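Local atomic coordinates of bifunctional endomannanase/endoglucanase (Caldanaerobius polysaccharolyticus, PDB entry 3W0K), a protein that probably hydrolyses internal linkages of mannan and of beta-glucans such as cellulose, with a glycoside hydrolase family 5 barrel. Residues Gln199-Ala202 and Leu203-Gln207; Arg272-Glu275 and Asp276-Leu280; Arg157-Glu160 and Ala161-Ile165; Gly110-Tyr113 and Gln114-Phe118; Asp29-Glu33 and Thr34-Phe38. One frame throughout, in Å; residues are numbered along the deposited sequence.

All five contacts are local, within one helix or at its end, around a beta/alpha barrel of eight parallel strands. Along the chain the order is 5, 4, 3, 1, 2. Interactions 3 and 4 lie on helices 148-165 and 105-121, which pack together with contact centres about 10 Å apart; Ala161 CB meets Val112 CG1 at 3.7 Å. Interactions 1 and 2 form a second pair, centres about 14 Å apart, on the opposite side of the chain's centre, joined by Trp273 NE1 to Gln199 O at 2.9 Å, a probable hydrogen bond. Interaction 5 ends helix 25-33 before strand 38-44. They sample the helical layer outside the barrel and the short helix 201-204 that follows strand 192-197.

Interaction 1 of 5, residues Gln199-Ala202 and Leu203-Gln207; sequences QPMA and LTHYQ
Pro200 O takes two backbone N-H groups at the start of the short helix 201-204. Leu203 N lies 2.9 Å from Pro200 O and stands above the carbonyl plane, whereas Thr204 N, at 3.1 Å from Pro200 O, lies in that plane with a nearly straight N-H...O angle of 169°. Pro200 occupies the N-cap position and follows a cis peptide bond. Just behind it, Gln199 OE1 receives Met201 N at 3.1 Å, so a side chain also holds the first helical N-H. One step on, His205 N donates to Met201 O, and His205 is where the backbone leaves helical angles. This single-turn helix follows barrel strand 192-197 of the family 5 fold. Across its end Met201 and His205 run side by side. Bends at chi2 (-71°) and chi3 (-83°) fold the methionine over one imidazole face: CE of Met201 is 3.8 Å from the His205 ring centroid, a CH-pi contact, while Met201 SD adds a sulfur-aromatic contact nearer ND1. The ring's rotation is further fixed by His205 ND1 donating in its own plane to Thr204 OG1 at 3.0 Å; that hydroxyl is also bonded to Tyr198 O. The imidazole also meets the rings of Tyr198 (edge-to-face), Trp210 and Phe297, and a bound Tris molecule, probably from the crystallisation liquor, lies about 4 Å from the His205 side chain.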
# COMPACT_ATOMS: atom_id res chain seq x y z
N GLN A 199 -11.86 -5.29 0.12
CA GLN A 199 -13.03 -6.06 -0.30
C GLN A 199 -14.00 -6.28 0.85
O GLN A 199 -13.59 -6.59 1.97
CB GLN A 199 -12.61 -7.41 -0.89
CG GLN A 199 -11.77 -7.30 -2.15
CD GLN A 199 -12.45 -6.54 -3.29
OE1 GLN A 199 -13.66 -6.31 -3.27
NE2 GLN A 199 -11.66 -6.14 -4.28
N PRO A 200 -15.31 -6.12 0.59
CA PRO A 200 -15.89 -5.75 -0.71
C PRO A 200 -15.78 -4.26 -1.02
O PRO A 200 -16.06 -3.41 -0.18
CB PRO A 200 -17.35 -6.18 -0.55
CG PRO A 200 -17.61 -5.91 0.90
CD PRO A 200 -16.37 -6.46 1.56
N MET A 201 -15.39 -3.95 -2.26
CA MET A 201 -15.25 -2.56 -2.69
C MET A 201 -16.55 -1.78 -2.56
O MET A 201 -16.54 -0.57 -2.36
CB MET A 201 -14.75 -2.50 -4.14
CG MET A 201 -13.31 -2.94 -4.34
SD MET A 201 -12.12 -1.76 -3.68
CE MET A 201 -12.02 -0.59 -5.04
N ALA A 202 -17.68 -2.49 -2.67
CA ALA A 202 -19.00 -1.87 -2.56
C ALA A 202 -19.19 -1.22 -1.19
O ALA A 202 -20.02 -0.32 -1.03
CB ALA A 202 -20.08 -2.91 -2.79
N LEU A 203 -18.42 -1.69 -0.21
CA LEU A 203 -18.50 -1.15 1.14
C LEU A 203 -17.37 -0.15 1.41
O LEU A 203 -17.63 0.99 1.77
CB LEU A 203 -18.44 -2.30 2.16
CG LEU A 203 -18.60 -2.01 3.66
CD1 LEU A 203 -19.11 -3.26 4.36
CD2 LEU A 203 -17.29 -1.55 4.28
N THR A 204 -16.14 -0.58 1.17
CA THR A 204 -14.97 0.26 1.43
C THR A 204 -14.81 1.49 0.53
O THR A 204 -14.28 2.50 0.97
CB THR A 204 -13.67 -0.54 1.34
OG1 THR A 204 -13.44 -0.94 -0.02
CG2 THR A 204 -13.75 -1.78 2.22
N HIS A 205 -15.24 1.38 -0.72
CA HIS A 205 -15.12 2.49 -1.65
C HIS A 205 -16.47 3.05 -2.09
O HIS A 205 -16.60 3.61 -3.19
CB HIS A 205 -14.27 2.09 -2.87
CG HIS A 205 -12.80 2.07 -2.59
ND1 HIS A 205 -12.22 1.20 -1.69
CD2 HIS A 205 -11.79 2.80 -3.11
CE1 HIS A 205 -10.91 1.40 -1.66
NE2 HIS A 205 -10.63 2.37 -2.52
N TYR A 206 -17.47 2.91 -1.23
CA TYR A 206 -18.81 3.42 -1.50
C TYR A 206 -18.73 4.94 -1.71
O TYR A 206 -18.20 5.66 -0.87
CB TYR A 206 -19.75 3.10 -0.34
CG TYR A 206 -21.12 3.72 -0.44
CD1 TYR A 206 -22.00 3.38 -1.47
CD2 TYR A 206 -21.55 4.64 0.52
CE1 TYR A 206 -23.28 3.93 -1.53
CE2 TYR A 206 -22.83 5.20 0.46
CZ TYR A 206 -23.68 4.84 -0.57
OH TYR A 206 -24.95 5.39 -0.62
N GLN A 207 -19.24 5.39 -2.86
CA GLN A 207 -19.24 6.80 -3.24
C GLN A 207 -17.85 7.39 -3.45
O GLN A 207 -17.65 8.60 -3.32
CB GLN A 207 -20.07 7.64 -2.26
CG GLN A 207 -21.56 7.31 -2.30
CD GLN A 207 -22.40 8.21 -1.42
OE1 GLN A 207 -21.92 8.75 -0.42
NE2 GLN A 207 -23.67 8.37 -1.78

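Interaction 2 of 5, residues Arg272-Glu275 and Asp276-Leu280; sequences RWFE and DVLSL
Arg272 and Asp276, one helical turn apart, form a salt bridge on the side of helix 267-284 where Arg272 and Glu275 are partly exposed, although Asp276 itself is buried. Arg272 NH1 meets Asp276 OD1 at 2.9 Å with an N-H...O angle of 167°. The bond is in plane for the guanidinium but comes from above the carboxylate, and the two planes stand 84° apart. Arg272 reaches forward along the helix, through a bend at chi2. A water completes a small ring, accepting from Arg272 NH2 and donating to Asp276 OD1 at 2.8 Å, while Asp276 OD2 is held by Tyr222 OH. Farther along, Ser279 OG sits 2.8 Å from Glu275 O and 2.9 Å from Asp276 O, and also has Lys234 NZ as a partner.

The packed side is largely apolar. Val277 lays both methyls on one face of the Trp273 indole: CG2 is 4.1 Å from the centroid of the six-membered Trp273 ring and 9° off its normal, a CH-pi contact, and CG1 approaches Trp273 NE1 to 3.6 Å nearer the rim. That indole nitrogen bonds Gln199 O. Phe274 and Leu278 lie alongside each other with a lighter touch, CD1 of Phe274 to CD1 of Leu278 being 4.1 Å.

In the beta-alpha-beta unit of strand 254-259, this helix and strand 287-290, Val277 touches Leu237 of helix 234-249, Phe274 and Leu278 meet helix 319-327, and Trp273 reaches helix 201-204.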
# COMPACT_ATOMS: atom_id res chain seq x y z
N ARG A 272 -18.23 -2.95 11.64
CA ARG A 272 -18.60 -4.37 11.54
C ARG A 272 -17.68 -5.09 10.55
O ARG A 272 -17.24 -6.21 10.79
CB ARG A 272 -20.06 -4.51 11.11
CG ARG A 272 -20.54 -5.96 11.03
CD ARG A 272 -20.45 -6.65 12.38
NE ARG A 272 -20.75 -8.07 12.28
CZ ARG A 272 -19.86 -9.01 11.97
NH1 ARG A 272 -18.60 -8.68 11.73
NH2 ARG A 272 -20.24 -10.28 11.92
N TRP A 273 -17.39 -4.41 9.44
CA TRP A 273 -16.51 -4.97 8.42
C TRP A 273 -15.07 -5.03 8.94
O TRP A 273 -14.38 -6.03 8.76
CB TRP A 273 -16.61 -4.13 7.14
CG TRP A 273 -15.55 -4.43 6.14
CD1 TRP A 273 -15.54 -5.45 5.23
CD2 TRP A 273 -14.32 -3.72 5.97
NE1 TRP A 273 -14.36 -5.42 4.51
CE2 TRP A 273 -13.60 -4.37 4.94
CE3 TRP A 273 -13.76 -2.60 6.59
CZ2 TRP A 273 -12.34 -3.94 4.53
CZ3 TRP A 273 -12.50 -2.17 6.18
CH2 TRP A 273 -11.81 -2.84 5.16
N PHE A 274 -14.64 -3.97 9.63
CA PHE A 274 -13.29 -3.93 10.20
C PHE A 274 -13.08 -5.11 11.16
O PHE A 274 -12.01 -5.72 11.18
CB PHE A 274 -13.05 -2.63 10.97
CG PHE A 274 -12.45 -1.52 10.15
CD1 PHE A 274 -11.15 -1.65 9.65
CD2 PHE A 274 -13.15 -0.34 9.93
CE1 PHE A 274 -10.57 -0.60 8.93
CE2 PHE A 274 -12.57 0.71 9.21
CZ PHE A 274 -11.28 0.58 8.71
N GLU A 275 -14.10 -5.41 11.95
CA GLU A 275 -14.01 -6.52 12.89
C GLU A 275 -13.72 -7.84 12.19
O GLU A 275 -12.94 -8.65 12.69
CB GLU A 275 -15.28 -6.61 13.74
CG GLU A 275 -15.42 -5.44 14.71
CD GLU A 275 -16.76 -5.39 15.40
OE1 GLU A 275 -17.78 -5.79 14.79
OE2 GLU A 275 -16.81 -4.92 16.56
N ASP A 276 -14.30 -8.04 11.01
CA ASP A 276 -14.08 -9.26 10.25
C ASP A 276 -12.68 -9.33 9.64
O ASP A 276 -11.97 -10.32 9.84
CB ASP A 276 -15.12 -9.41 9.14
CG ASP A 276 -16.40 -10.05 9.63
OD1 ASP A 276 -16.48 -10.46 10.81
OD2 ASP A 276 -17.34 -10.17 8.82
N VAL A 277 -12.27 -8.29 8.90
CA VAL A 277 -10.95 -8.32 8.28
C VAL A 277 -9.81 -8.34 9.29
O VAL A 277 -8.88 -9.13 9.15
CB VAL A 277 -10.72 -7.17 7.25
CG1 VAL A 277 -11.68 -7.32 6.08
CG2 VAL A 277 -10.88 -5.81 7.91
N LEU A 278 -9.92 -7.53 10.34
CA LEU A 278 -8.88 -7.49 11.36
C LEU A 278 -8.78 -8.81 12.14
O LEU A 278 -7.67 -9.27 12.43
CB LEU A 278 -9.08 -6.30 12.30
CG LEU A 278 -8.75 -4.94 11.68
CD1 LEU A 278 -9.22 -3.81 12.58
CD2 LEU A 278 -7.25 -4.83 11.41
N SER A 279 -9.92 -9.43 12.45
CA SER A 279 -9.90 -10.70 13.17
C SER A 279 -9.25 -11.77 12.28
O SER A 279 -8.56 -12.66 12.78
CB SER A 279 -11.30 -11.14 13.61
OG SER A 279 -12.16 -11.38 12.51
N LEU A 280 -9.44 -11.65 10.97
CA LEU A 280 -8.83 -12.58 10.03
C LEU A 280 -7.32 -12.36 10.00
O LEU A 280 -6.54 -13.31 9.99
CB LEU A 280 -9.40 -12.41 8.63
CG LEU A 280 -10.75 -13.08 8.36
CD1 LEU A 280 -11.20 -12.79 6.95
CD2 LEU A 280 -10.61 -14.59 8.57
O HOH W 1 -18.33 -12.44 11.59

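Interaction 3 of 5, residues Arg157-Glu160 and Ala161-Ile165; sequences RTVE and AIRKI
Ala161 donates its N-H to Arg157 O at 3.0 Å, and its CB lies against the carbonyl oxygens of Arg157 and Thr158. Ile162 follows with N to Thr158 O at 3.0 Å. Its CG1 branch rests on that same carbonyl, 3.3 Å from Thr158 O, and CD1 goes on to touch the CG2 methyl of Thr158 at 4.1 Å. The threonine hydroxyl points elsewhere, to Leu154 O. At Arg163 the bond is N to Val159 O, 2.9 Å, and the side chain runs beside Val159 in the same direction. Its chi1 (-71°) and a chain extended from CG to NE bring the guanidinium level with the valine, whose CG1, placed anti to the backbone N (chi1 166°), lies over one face of it, toward the rim; Val159 CG1 is 3.4 Å from Arg163 NH1. The N-H groups remain directed along the guanidinium plane, and NH1 bonds to Leu189 O. Lys164 N closes the series on Glu160 O at 3.0 Å. Successive i to i+4 bonds of this kind define the alpha-helix, here the crossover helix of the unit strand 130-133, helix 148-165, strand 170-174, with Val159 and Ile162 packed on Ile171 of the barrel.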
# COMPACT_ATOMS: atom_id res chain seq x y z
N ARG A 157 13.54 -9.14 -13.08
CA ARG A 157 14.62 -8.28 -13.57
C ARG A 157 14.94 -7.20 -12.54
O ARG A 157 16.10 -6.93 -12.24
CB ARG A 157 14.23 -7.62 -14.90
CG ARG A 157 15.30 -6.67 -15.40
CD ARG A 157 14.88 -5.83 -16.59
NE ARG A 157 15.91 -4.84 -16.89
CZ ARG A 157 15.75 -3.78 -17.67
NH1 ARG A 157 14.59 -3.55 -18.27
NH2 ARG A 157 16.75 -2.92 -17.82
N THR A 158 13.89 -6.59 -11.99
CA THR A 158 14.05 -5.52 -11.01
C THR A 158 14.66 -6.02 -9.70
O THR A 158 15.56 -5.39 -9.15
CB THR A 158 12.70 -4.83 -10.74
OG1 THR A 158 12.13 -4.41 -11.99
CG2 THR A 158 12.89 -3.59 -9.86
N VAL A 159 14.18 -7.17 -9.22
CA VAL A 159 14.67 -7.78 -7.99
C VAL A 159 16.16 -8.12 -8.13
O VAL A 159 16.95 -7.86 -7.22
CB VAL A 159 13.85 -9.04 -7.63
CG1 VAL A 159 14.57 -9.87 -6.57
CG2 VAL A 159 12.48 -8.63 -7.13
N GLU A 160 16.54 -8.68 -9.28
CA GLU A 160 17.93 -9.04 -9.51
C GLU A 160 18.82 -7.80 -9.59
O GLU A 160 19.95 -7.81 -9.10
CB GLU A 160 18.05 -9.88 -10.78
CG GLU A 160 17.51 -11.30 -10.62
CD GLU A 160 17.65 -12.16 -11.86
OE1 GLU A 160 18.06 -11.64 -12.93
OE2 GLU A 160 17.35 -13.37 -11.78
N ALA A 161 18.30 -6.73 -10.18
CA ALA A 161 19.05 -5.48 -10.30
C ALA A 161 19.30 -4.87 -8.92
O ALA A 161 20.40 -4.39 -8.63
CB ALA A 161 18.32 -4.50 -11.19
N ILE A 162 18.28 -4.88 -8.07
CA ILE A 162 18.41 -4.35 -6.71
C ILE A 162 19.40 -5.19 -5.91
O ILE A 162 20.30 -4.66 -5.26
CB ILE A 162 17.03 -4.34 -5.99
CG1 ILE A 162 16.12 -3.30 -6.63
CG2 ILE A 162 17.21 -4.05 -4.49
CD1 ILE A 162 14.66 -3.42 -6.19
N ARG A 163 19.24 -6.51 -5.98
CA ARG A 163 20.10 -7.44 -5.24
C ARG A 163 21.56 -7.44 -5.67
O ARG A 163 22.44 -7.78 -4.87
CB ARG A 163 19.53 -8.85 -5.28
CG ARG A 163 18.28 -8.98 -4.42
CD ARG A 163 17.69 -10.37 -4.46
NE ARG A 163 16.56 -10.48 -3.52
CZ ARG A 163 15.62 -11.42 -3.58
NH1 ARG A 163 15.65 -12.35 -4.53
NH2 ARG A 163 14.65 -11.43 -2.68
N LYS A 164 21.83 -7.08 -6.92
CA LYS A 164 23.20 -7.02 -7.41
C LYS A 164 23.93 -5.89 -6.67
O LYS A 164 25.12 -6.00 -6.36
CB LYS A 164 23.24 -6.77 -8.92
CG LYS A 164 24.64 -6.73 -9.50
CD LYS A 164 24.61 -6.63 -11.02
CE LYS A 164 26.02 -6.53 -11.59
NZ LYS A 164 26.71 -5.30 -11.11
N ILE A 165 23.20 -4.83 -6.36
CA ILE A 165 23.74 -3.67 -5.65
C ILE A 165 23.70 -3.89 -4.14
O ILE A 165 24.70 -3.69 -3.45
CB ILE A 165 22.95 -2.39 -6.02
CG1 ILE A 165 23.16 -2.06 -7.50
CG2 ILE A 165 23.38 -1.22 -5.12
CD1 ILE A 165 22.19 -1.04 -8.05

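Interaction 4 of 5, residues Gly110-Tyr113 and Gln114-Phe118; sequences GFVY and QWELF
Phe111 swings its ring along the helix toward Trp115 with CG opposite the backbone N (chi1 178°), and Trp115 turns its indole back to meet it with CG beside its own N (chi1 -81°). The result is a T-shaped pair: the pyrrole edge of Trp115, carrying CD1 and NE1, is directed at one face of Phe111, with planes at 87° and centroids 4.9 Å apart. Trp115 CD1 approaches Phe111 CZ to 3.7 Å, offset toward the rim of the phenyl ring. The indole N-H is used on Leu134 O, which pins the edge in place.

On a different side of the helix Tyr113 pairs with Leu117. Leu117 CG lies over the tyrosine ring, 4.0 Å from the Tyr113 centroid, a CH-pi contact, and both methyls lie over that same face: CD1 is 3.5 Å from Tyr113 CE2, while CD2 leans on CZ and OH. Beneath the side chains, Glu116 N bonds Val112 O and Leu117 N bonds Tyr113 O, each at 2.9 Å. Phe111 and Trp115 also pack on Leu83 of strand 78-83, and Tyr113 and Leu117 on Pro57.

Chemically, the side-chain contact probably rests largely on dispersion, with some contribution from partly positive C-H and ring edges meeting pi faces, and the one buried indole N-H is satisfied by a backbone carbonyl.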
# COMPACT_ATOMS: atom_id res chain seq x y z
N GLY A 110 13.73 2.61 -17.36
CA GLY A 110 13.62 3.73 -16.45
C GLY A 110 13.23 3.28 -15.05
O GLY A 110 13.75 3.79 -14.06
N PHE A 111 12.32 2.31 -14.99
CA PHE A 111 11.83 1.74 -13.74
C PHE A 111 12.96 1.05 -12.99
O PHE A 111 13.16 1.29 -11.79
CB PHE A 111 10.72 0.73 -14.07
CG PHE A 111 10.15 0.02 -12.87
CD1 PHE A 111 9.32 0.69 -11.98
CD2 PHE A 111 10.39 -1.34 -12.67
CE1 PHE A 111 8.74 0.01 -10.91
CE2 PHE A 111 9.81 -2.02 -11.60
CZ PHE A 111 8.98 -1.35 -10.72
N VAL A 112 13.69 0.18 -13.68
CA VAL A 112 14.81 -0.53 -13.08
C VAL A 112 15.88 0.46 -12.61
O VAL A 112 16.43 0.31 -11.51
CB VAL A 112 15.41 -1.57 -14.07
CG1 VAL A 112 16.70 -2.18 -13.51
CG2 VAL A 112 14.39 -2.66 -14.35
N TYR A 113 16.13 1.49 -13.41
CA TYR A 113 17.12 2.52 -13.07
C TYR A 113 16.74 3.24 -11.77
O TYR A 113 17.60 3.50 -10.93
CB TYR A 113 17.27 3.51 -14.22
CG TYR A 113 18.08 4.75 -13.89
CD1 TYR A 113 19.47 4.68 -13.72
CD2 TYR A 113 17.47 5.99 -13.74
CE1 TYR A 113 20.21 5.81 -13.41
CE2 TYR A 113 18.20 7.13 -13.43
CZ TYR A 113 19.57 7.03 -13.27
OH TYR A 113 20.29 8.16 -12.95
N GLN A 114 15.45 3.55 -11.62
CA GLN A 114 14.95 4.23 -10.42
C GLN A 114 15.27 3.40 -9.19
O GLN A 114 15.79 3.90 -8.19
CB GLN A 114 13.42 4.39 -10.46
CG GLN A 114 12.86 5.06 -11.69
CD GLN A 114 13.13 6.54 -11.74
OE1 GLN A 114 13.92 7.01 -12.55
NE2 GLN A 114 12.45 7.29 -10.88
N TRP A 115 14.94 2.11 -9.26
CA TRP A 115 15.18 1.20 -8.16
C TRP A 115 16.66 0.98 -7.87
O TRP A 115 17.05 0.81 -6.72
CB TRP A 115 14.43 -0.11 -8.35
CG TRP A 115 12.99 0.03 -7.93
CD1 TRP A 115 11.88 -0.19 -8.69
CD2 TRP A 115 12.52 0.46 -6.64
NE1 TRP A 115 10.74 0.09 -7.96
CE2 TRP A 115 11.11 0.49 -6.70
CE3 TRP A 115 13.16 0.84 -5.45
CZ2 TRP A 115 10.32 0.88 -5.61
CZ3 TRP A 115 12.38 1.23 -4.37
CH2 TRP A 115 10.97 1.24 -4.45
N GLU A 116 17.49 1.03 -8.91
CA GLU A 116 18.93 0.89 -8.72
C GLU A 116 19.45 2.12 -7.98
O GLU A 116 20.34 2.02 -7.15
CB GLU A 116 19.64 0.71 -10.06
CG GLU A 116 19.41 -0.64 -10.70
CD GLU A 116 20.11 -0.78 -12.04
OE1 GLU A 116 20.10 0.18 -12.83
OE2 GLU A 116 20.67 -1.87 -12.30
N LEU A 117 18.87 3.28 -8.30
CA LEU A 117 19.25 4.53 -7.64
C LEU A 117 19.02 4.43 -6.14
O LEU A 117 19.90 4.73 -5.34
CB LEU A 117 18.44 5.71 -8.19
CG LEU A 117 18.76 6.25 -9.57
CD1 LEU A 117 17.75 7.32 -9.93
CD2 LEU A 117 20.18 6.82 -9.59
N PHE A 118 17.82 3.97 -5.76
CA PHE A 118 17.49 3.83 -4.35
C PHE A 118 18.31 2.72 -3.68
O PHE A 118 18.73 2.86 -2.54
CB PHE A 118 15.98 3.59 -4.17
CG PHE A 118 15.14 4.78 -4.54
CD1 PHE A 118 15.48 6.05 -4.09
CD2 PHE A 118 14.02 4.62 -5.34
CE1 PHE A 118 14.71 7.16 -4.45
CE2 PHE A 118 13.24 5.72 -5.70
CZ PHE A 118 13.59 6.99 -5.25

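Interaction 5 of 5, residues Asp29-Glu33 and Thr34-Phe38; sequences DFLAE and TGFNF
A Schellman motif ends helix 25-33 here, just before barrel strand 38-44. Its two marks are Phe36 N to Leu31 O at 2.8 Å and the weak, longer bond from Gly35 N to Ala32 O at 3.4 Å, with Gly35 as the C-prime residue at positive phi (87°). Leu31 O is gripped twice: Thr34 N also donates to it, at 3.2 Å, and the two donors arrive from opposite faces of the carbonyl plane. The chain thus turns back so that Phe36 packs on the helix it has left, its CB 3.8 Å from Leu31 CG, the side chains crossing at about a right angle. Phe36 also contacts Phe6 and forms a cation-pi contact with Arg329, and Asn37 bonds to Tyr4, which ties the turn to the first barrel strand. Thr34 adds a side-chain bond. With chi1 at 55°, its hydroxyl sits between the backbone N and the carbonyl carbon, turned back to the helix, and OG1 donates to Phe30 O at 2.8 Å. The same torsion lays the methyl over one face of the Phe30 ring, toward its rim, where Thr34 CG2 stands 4.0 Å from the Phe30 centroid, 21° off the normal.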
# COMPACT_ATOMS: atom_id res chain seq x y z
N ASP A 29 5.19 10.31 16.00
CA ASP A 29 5.27 10.18 17.45
C ASP A 29 4.06 9.40 17.96
O ASP A 29 4.17 8.58 18.86
CB ASP A 29 5.31 11.56 18.13
CG ASP A 29 6.68 12.22 18.09
OD1 ASP A 29 7.69 11.52 17.85
OD2 ASP A 29 6.75 13.44 18.33
N PHE A 30 2.89 9.66 17.36
CA PHE A 30 1.69 8.94 17.76
C PHE A 30 1.84 7.45 17.47
O PHE A 30 1.53 6.62 18.31
CB PHE A 30 0.45 9.49 17.03
CG PHE A 30 -0.83 8.82 17.43
CD1 PHE A 30 -1.66 9.39 18.39
CD2 PHE A 30 -1.21 7.61 16.84
CE1 PHE A 30 -2.85 8.76 18.77
CE2 PHE A 30 -2.40 6.97 17.22
CZ PHE A 30 -3.22 7.55 18.18
N LEU A 31 2.33 7.12 16.28
CA LEU A 31 2.54 5.72 15.92
C LEU A 31 3.43 5.03 16.94
O LEU A 31 3.09 3.97 17.47
CB LEU A 31 3.16 5.60 14.52
CG LEU A 31 2.22 5.44 13.33
CD1 LEU A 31 1.36 6.68 13.16
CD2 LEU A 31 3.05 5.19 12.08
N ALA A 32 4.56 5.67 17.25
CA ALA A 32 5.52 5.13 18.20
C ALA A 32 4.91 4.97 19.59
O ALA A 32 5.10 3.95 20.25
CB ALA A 32 6.76 6.02 18.26
N GLU A 33 4.16 5.98 20.03
CA GLU A 33 3.54 5.96 21.35
C GLU A 33 2.40 4.95 21.49
O GLU A 33 2.04 4.59 22.61
CB GLU A 33 3.07 7.36 21.73
CG GLU A 33 4.23 8.33 21.96
CD GLU A 33 3.78 9.75 22.24
OE1 GLU A 33 2.57 10.00 22.35
OE2 GLU A 33 4.67 10.62 22.36
N THR A 34 1.85 4.49 20.37
CA THR A 34 0.77 3.52 20.42
C THR A 34 1.16 2.13 19.92
O THR A 34 0.30 1.28 19.66
CB THR A 34 -0.50 4.03 19.68
OG1 THR A 34 -0.16 4.39 18.34
CG2 THR A 34 -1.09 5.23 20.41
N GLY A 35 2.46 1.90 19.76
CA GLY A 35 2.94 0.59 19.34
C GLY A 35 3.04 0.25 17.87
O GLY A 35 3.33 -0.91 17.54
N PHE A 36 2.77 1.20 16.98
CA PHE A 36 2.89 0.93 15.55
C PHE A 36 4.37 1.01 15.18
O PHE A 36 5.12 1.77 15.79
CB PHE A 36 2.05 1.93 14.74
CG PHE A 36 0.57 1.79 14.97
CD1 PHE A 36 -0.17 0.87 14.24
CD2 PHE A 36 -0.07 2.58 15.91
CE1 PHE A 36 -1.54 0.73 14.45
CE2 PHE A 36 -1.44 2.45 16.14
CZ PHE A 36 -2.18 1.53 15.41
N ASN A 37 4.78 0.22 14.19
CA ASN A 37 6.18 0.16 13.80
C ASN A 37 6.40 0.13 12.30
O ASN A 37 7.47 -0.28 11.83
CB ASN A 37 6.79 -1.12 14.39
CG ASN A 37 6.07 -2.38 13.91
OD1 ASN A 37 5.26 -2.33 12.98
ND2 ASN A 37 6.35 -3.50 14.56
N PHE A 38 5.41 0.58 11.54
CA PHE A 38 5.50 0.53 10.09
C PHE A 38 4.86 1.72 9.40
O PHE A 38 3.79 2.18 9.78
CB PHE A 38 4.83 -0.78 9.62
CG PHE A 38 4.78 -0.95 8.12
CD1 PHE A 38 5.83 -1.56 7.44
CD2 PHE A 38 3.66 -0.54 7.39
CE1 PHE A 38 5.77 -1.77 6.06
CE2 PHE A 38 3.59 -0.75 6.02
CZ PHE A 38 4.65 -1.37 5.35